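Long-range contact in tetraacyldisaccharide 4'-kinase (Aquifex aeolicus, PDB 4EHX), which probably transfers the gamma-phosphate of ATP to the 4'-position of a tetraacyldisaccharide 1-phosphate, giving lipid IVA in lipid A biosynthesis: residues I223-D237 / F267-D281. Sequence-based numbering, arbitrary orientation.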
loop_
_atom_site.group_PDB
_atom_site.type_symbol
_atom_site.label_atom_id
_atom_site.label_comp_id
_atom_site.label_asym_id
_atom_site.label_seq_id
_atom_site.Cartn_x
_atom_site.Cartn_y
_atom_site.Cartn_z
ATOM N N ILE A 223 -8.467 3.752 25.333
ATOM C CA ILE A 223 -7.882 4.994 25.835
ATOM C C ILE A 223 -8.668 6.237 25.402
ATOM O O ILE A 223 -8.516 7.314 25.981
ATOM C CB ILE A 223 -6.404 5.123 25.408
ATOM C CG1 ILE A 223 -5.625 3.871 25.824
ATOM C CG2 ILE A 223 -5.775 6.359 26.021
ATOM C CD1 ILE A 223 -4.152 3.902 25.452
ATOM N N LEU A 224 -9.522 6.078 24.396
ATOM C CA LEU A 224 -10.294 7.193 23.860
ATOM C C LEU A 224 -11.619 7.413 24.578
ATOM O O LEU A 224 -12.248 8.459 24.415
ATOM C CB LEU A 224 -10.555 6.988 22.369
ATOM C CG LEU A 224 -9.296 7.014 21.504
ATOM C CD1 LEU A 224 -9.659 6.967 20.028
ATOM C CD2 LEU A 224 -8.478 8.259 21.832
ATOM N N LYS A 225 -12.050 6.431 25.363
ATOM C CA LYS A 225 -13.323 6.541 26.065
ATOM C C LYS A 225 -13.286 7.682 27.081
ATOM O O LYS A 225 -12.316 7.834 27.827
ATOM C CB LYS A 225 -13.686 5.220 26.748
ATOM C CG LYS A 225 -15.134 5.146 27.210
ATOM C CD LYS A 225 -15.458 3.795 27.831
ATOM C CE LYS A 225 -14.744 3.610 29.159
ATOM N NZ LYS A 225 -15.202 4.599 30.177
ATOM N N GLU A 226 -14.347 8.487 27.086
ATOM C CA GLU A 226 -14.478 9.626 27.996
ATOM C C GLU A 226 -13.412 10.692 27.725
ATOM O O GLU A 226 -13.158 11.557 28.567
ATOM C CB GLU A 226 -14.287 9.193 29.454
ATOM C CG GLU A 226 -15.224 8.074 29.900
ATOM C CD GLU A 226 -16.686 8.406 29.671
ATOM O OE1 GLU A 226 -17.068 9.582 29.843
ATOM O OE2 GLU A 226 -17.454 7.489 29.307
ATOM N N ARG A 227 -12.799 10.632 26.545
ATOM C CA ARG A 227 -11.800 11.618 26.152
ATOM C C ARG A 227 -12.258 12.187 24.808
ATOM O O ARG A 227 -12.729 11.448 23.942
ATOM C CB ARG A 227 -10.377 11.058 26.005
ATOM C CG ARG A 227 -9.765 10.423 27.252
ATOM C CD ARG A 227 -9.432 11.476 28.306
ATOM N NE ARG A 227 -8.798 12.655 27.710
ATOM C CZ ARG A 227 -7.498 12.941 27.786
ATOM N NH1 ARG A 227 -6.669 12.149 28.451
ATOM N NH2 ARG A 227 -7.023 14.033 27.205
ATOM N N GLU A 228 -12.138 13.501 24.638
ATOM C CA GLU A 228 -12.269 14.105 23.315
ATOM C C GLU A 228 -10.861 14.260 22.747
ATOM O O GLU A 228 -9.909 14.478 23.495
ATOM C CB GLU A 228 -12.955 15.469 23.393
ATOM C CG GLU A 228 -14.404 15.417 23.857
ATOM C CD GLU A 228 -15.056 16.791 23.917
ATOM O OE1 GLU A 228 -14.327 17.804 24.003
ATOM O OE2 GLU A 228 -16.302 16.857 23.878
ATOM N N VAL A 229 -10.716 14.139 21.434
ATOM C CA VAL A 229 -9.389 14.210 20.838
ATOM C C VAL A 229 -9.239 15.414 19.928
ATOM O O VAL A 229 -10.223 16.009 19.486
ATOM C CB VAL A 229 -9.072 12.951 20.022
ATOM C CG1 VAL A 229 -9.182 11.712 20.893
ATOM C CG2 VAL A 229 -10.002 12.864 18.822
ATOM N N ILE A 230 -7.992 15.769 19.655
ATOM C CA ILE A 230 -7.678 16.745 18.627
ATOM C C ILE A 230 -7.155 15.960 17.430
ATOM O O ILE A 230 -6.178 15.227 17.545
ATOM C CB ILE A 230 -6.604 17.730 19.108
ATOM C CG1 ILE A 230 -7.124 18.535 20.303
ATOM C CG2 ILE A 230 -6.194 18.656 17.982
ATOM C CD1 ILE A 230 -6.048 19.289 21.051
ATOM N N ALA A 231 -7.817 16.091 16.290
ATOM C CA ALA A 231 -7.407 15.360 15.098
ATOM C C ALA A 231 -6.779 16.294 14.074
ATOM O O ALA A 231 -7.102 17.487 14.017
ATOM C CB ALA A 231 -8.589 14.620 14.489
ATOM N N PHE A 232 -5.883 15.742 13.262
ATOM C CA PHE A 232 -5.215 16.520 12.233
ATOM C C PHE A 232 -4.682 15.652 11.097
ATOM O O PHE A 232 -4.422 14.457 11.267
ATOM C CB PHE A 232 -4.119 17.412 12.827
ATOM C CG PHE A 232 -2.935 16.660 13.378
ATOM C CD1 PHE A 232 -1.882 16.294 12.549
ATOM C CD2 PHE A 232 -2.858 16.353 14.729
ATOM C CE1 PHE A 232 -0.787 15.616 13.049
ATOM C CE2 PHE A 232 -1.760 15.673 15.241
ATOM C CZ PHE A 232 -0.724 15.308 14.401
ATOM N N SER A 233 -4.541 16.260 9.929
ATOM C CA SER A 233 -4.134 15.531 8.743
ATOM C C SER A 233 -3.195 16.379 7.905
ATOM O O SER A 233 -3.395 17.586 7.757
ATOM C CB SER A 233 -5.356 15.123 7.919
ATOM O OG SER A 233 -4.981 14.239 6.880
ATOM N N GLY A 234 -2.166 15.735 7.367
ATOM C CA GLY A 234 -1.140 16.416 6.606
ATOM C C GLY A 234 -1.322 16.268 5.112
ATOM O O GLY A 234 -0.346 16.135 4.375
ATOM N N LEU A 235 -2.576 16.266 4.673
ATOM C CA LEU A 235 -2.912 16.428 3.258
ATOM C C LEU A 235 -4.426 16.433 3.046
ATOM O O LEU A 235 -5.184 16.792 3.946
ATOM C CB LEU A 235 -2.217 15.387 2.362
ATOM C CG LEU A 235 -2.480 13.887 2.513
ATOM C CD1 LEU A 235 -3.772 13.487 1.838
ATOM C CD2 LEU A 235 -1.294 13.072 1.989
ATOM N N GLY A 236 -4.857 16.030 1.856
ATOM C CA GLY A 236 -6.267 16.034 1.515
ATOM C C GLY A 236 -7.084 15.005 2.270
ATOM O O GLY A 236 -8.305 14.940 2.106
ATOM N N ASP A 237 -6.420 14.194 3.092
ATOM C CA ASP A 237 -7.122 13.223 3.925
ATOM C C ASP A 237 -8.113 13.933 4.829
ATOM O O ASP A 237 -8.943 13.297 5.468
ATOM C CB ASP A 237 -6.151 12.400 4.769
ATOM C CG ASP A 237 -5.340 11.420 3.946
ATOM O OD1 ASP A 237 -5.671 11.211 2.759
ATOM O OD2 ASP A 237 -4.371 10.851 4.497
ATOM N N PHE A 267 5.453 21.398 14.427
ATOM C CA PHE A 267 4.342 20.834 15.197
ATOM C C PHE A 267 4.603 20.886 16.709
ATOM O O PHE A 267 5.633 20.398 17.189
ATOM C CB PHE A 267 4.024 19.404 14.754
ATOM C CG PHE A 267 2.784 18.847 15.385
ATOM C CD1 PHE A 267 1.539 19.371 15.071
ATOM C CD2 PHE A 267 2.859 17.812 16.300
ATOM C CE1 PHE A 267 0.397 18.876 15.657
ATOM C CE2 PHE A 267 1.715 17.306 16.886
ATOM C CZ PHE A 267 0.483 17.840 16.564
ATOM N N THR A 268 3.668 21.486 17.447
ATOM C CA THR A 268 3.821 21.678 18.889
ATOM C C THR A 268 2.561 21.264 19.650
ATOM O O THR A 268 1.671 22.073 19.883
ATOM C CB THR A 268 4.167 23.132 19.227
ATOM O OG1 THR A 268 5.260 23.571 18.406
ATOM C CG2 THR A 268 4.556 23.246 20.676
ATOM N N PRO A 269 2.488 19.989 20.037
ATOM C CA PRO A 269 1.327 19.454 20.756
ATOM C C PRO A 269 1.314 19.854 22.235
ATOM O O PRO A 269 2.351 20.212 22.801
ATOM C CB PRO A 269 1.493 17.937 20.613
ATOM C CG PRO A 269 2.946 17.730 20.429
ATOM C CD PRO A 269 3.443 18.933 19.665
ATOM N N GLU A 270 0.129 19.795 22.830
ATOM C CA GLU A 270 -0.071 20.138 24.238
ATOM C C GLU A 270 0.034 18.899 25.115
ATOM O O GLU A 270 -0.602 17.884 24.841
ATOM C CB GLU A 270 -1.463 20.722 24.435
ATOM C CG GLU A 270 -1.757 21.972 23.646
ATOM C CD GLU A 270 -3.179 22.445 23.863
ATOM O OE1 GLU A 270 -3.808 22.894 22.883
ATOM O OE2 GLU A 270 -3.664 22.356 25.015
ATOM N N GLU A 271 0.850 18.987 26.157
ATOM C CA GLU A 271 0.936 17.951 27.175
ATOM C C GLU A 271 -0.456 17.689 27.728
ATOM O O GLU A 271 -1.189 18.628 28.065
ATOM C CB GLU A 271 1.861 18.420 28.304
ATOM C CG GLU A 271 2.235 17.351 29.320
ATOM C CD GLU A 271 3.117 17.881 30.451
ATOM O OE1 GLU A 271 3.626 17.055 31.237
ATOM O OE2 GLU A 271 3.295 19.114 30.566
ATOM N N GLY A 272 -0.830 16.418 27.819
ATOM C CA GLY A 272 -2.099 16.069 28.430
ATOM C C GLY A 272 -3.259 15.901 27.464
ATOM O O GLY A 272 -4.324 15.420 27.853
ATOM N N GLU A 273 -3.073 16.301 26.209
ATOM C CA GLU A 273 -4.122 16.097 25.211
ATOM C C GLU A 273 -3.808 14.853 24.387
ATOM O O GLU A 273 -2.651 14.427 24.302
ATOM C CB GLU A 273 -4.284 17.318 24.297
ATOM C CG GLU A 273 -4.648 18.615 25.015
ATOM C CD GLU A 273 -6.122 18.703 25.400
ATOM O OE1 GLU A 273 -6.939 17.982 24.795
ATOM O OE2 GLU A 273 -6.464 19.498 26.308
ATOM N N ILE A 274 -4.846 14.273 23.788
ATOM C CA ILE A 274 -4.688 13.144 22.883
ATOM C C ILE A 274 -4.954 13.569 21.450
ATOM O O ILE A 274 -5.936 14.250 21.174
ATOM C CB ILE A 274 -5.642 11.994 23.235
ATOM C CG1 ILE A 274 -5.359 11.504 24.657
ATOM C CG2 ILE A 274 -5.506 10.855 22.203
ATOM C CD1 ILE A 274 -6.314 10.432 25.138
ATOM N N TYR A 275 -4.065 13.164 20.545
ATOM C CA TYR A 275 -4.190 13.512 19.136
ATOM C C TYR A 275 -4.387 12.269 18.285
ATOM O O TYR A 275 -3.828 11.203 18.571
ATOM C CB TYR A 275 -2.950 14.264 18.636
ATOM C CG TYR A 275 -2.703 15.572 19.349
ATOM C CD1 TYR A 275 -2.068 15.602 20.577
ATOM C CD2 TYR A 275 -3.114 16.774 18.794
ATOM C CE1 TYR A 275 -1.850 16.804 21.247
ATOM C CE2 TYR A 275 -2.902 17.975 19.448
ATOM C CZ TYR A 275 -2.271 17.982 20.674
ATOM O OH TYR A 275 -2.065 19.177 21.308
ATOM N N LEU A 276 -5.179 12.427 17.232
ATOM C CA LEU A 276 -5.320 11.406 16.197
ATOM C C LEU A 276 -4.909 11.993 14.862
ATOM O O LEU A 276 -5.250 13.132 14.547
ATOM C CB LEU A 276 -6.765 10.904 16.113
ATOM C CG LEU A 276 -7.272 10.233 17.387
ATOM C CD1 LEU A 276 -8.635 9.598 17.149
ATOM C CD2 LEU A 276 -6.257 9.198 17.858
ATOM N N THR A 277 -4.166 11.215 14.085
ATOM C CA THR A 277 -3.746 11.639 12.760
ATOM C C THR A 277 -3.616 10.392 11.890
ATOM O O THR A 277 -4.016 9.298 12.312
ATOM C CB THR A 277 -2.421 12.433 12.806
ATOM O OG1 THR A 277 -2.104 12.924 11.497
ATOM C CG2 THR A 277 -1.266 11.548 13.326
ATOM N N THR A 278 -3.090 10.552 10.678
ATOM C CA THR A 278 -2.945 9.418 9.760
ATOM C C THR A 278 -1.580 8.758 9.923
ATOM O O THR A 278 -0.636 9.385 10.386
ATOM C CB THR A 278 -3.095 9.844 8.279
ATOM O OG1 THR A 278 -1.955 10.623 7.885
ATOM C CG2 THR A 278 -4.370 10.659 8.071
ATOM N N PRO A 279 -1.460 7.484 9.517
ATOM C CA PRO A 279 -0.150 6.827 9.632
ATOM C C PRO A 279 0.956 7.558 8.862
ATOM O O PRO A 279 2.094 7.616 9.335
ATOM C CB PRO A 279 -0.412 5.435 9.053
ATOM C CG PRO A 279 -1.874 5.191 9.367
ATOM C CD PRO A 279 -2.534 6.537 9.171
ATOM N N LYS A 280 0.628 8.112 7.700
ATOM C CA LYS A 280 1.608 8.858 6.915
ATOM C C LYS A 280 2.103 10.098 7.656
ATOM O O LYS A 280 3.254 10.506 7.500
ATOM C CB LYS A 280 1.044 9.261 5.552
ATOM C CG LYS A 280 2.043 10.038 4.699
ATOM C CD LYS A 280 1.460 10.469 3.363
ATOM C CE LYS A 280 2.478 11.275 2.562
ATOM N NZ LYS A 280 1.920 11.772 1.273
ATOM N N ASP A 281 1.226 10.712 8.444
ATOM C CA ASP A 281 1.636 11.837 9.286
ATOM C C ASP A 281 2.393 11.346 10.517
ATOM O O ASP A 281 3.381 11.945 10.953
ATOM C CB ASP A 281 0.413 12.636 9.733
ATOM C CG ASP A 281 -0.234 13.390 8.596
ATOM O OD1 ASP A 281 0.385 14.357 8.110
ATOM O OD2 ASP A 281 -1.360 13.023 8.202
HETATM O O HOH W 1 -7.444 15.379 24.350
#
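Two parallel strands of the C-terminal part of this P-loop kinase, 229-233 and 275-277, lie side by side between strand 252-257, next to the first, and strand 291-300, next to the second. Their backbones are joined by I230 N to I274 O, L276 N to I230 O and F232 N to L276 O, each 3.0 Å. On one face V229 CG2 packs on L276 CD1, which L224 CD1 also meets tip to tip; L245 of helix 237-248 covers A231 and L276. On the other face I230 and Y275 run alongside each other, I230 CB 3.6 Å from Y275 CD2. The F232 ring is held between T277 CB over one face, a CH-pi contact 3.8 Å from the centroid, and F267 CE1 over the opposite face, the two rings meeting obliquely with planes at 41°. F232 CG takes the position between the backbone N and the carbonyl carbon (chi1 68°), which brings the ring between T277 and F267, its edge toward Y275 CB. T277 OG1 donates to F232 O at 2.8 Å from above the carbonyl plane.

At the strand entrance, R227 bends at chi2 and chi3, laying one guanidinium face on I274 CD1 while NH2 donates to G272 O at 3.1 Å. A water accepts from I274 N and, weakly, from R227 NH2, and donates to E228 O and to E273 OE1, which also pairs with K253. A leucine in place of R227 would probably leave G272 O without this donor and remove the flat group lying on I274 CD1.

Beyond the strands, T278 N-caps the following helix, its OG1 accepting from D281 N at 3.2 Å. The D281 carboxylate, whose OD1 bonds to Y264 OH, receives G234 N on the syn side of OD2 at 2.9 Å, tilted from the carboxylate plane.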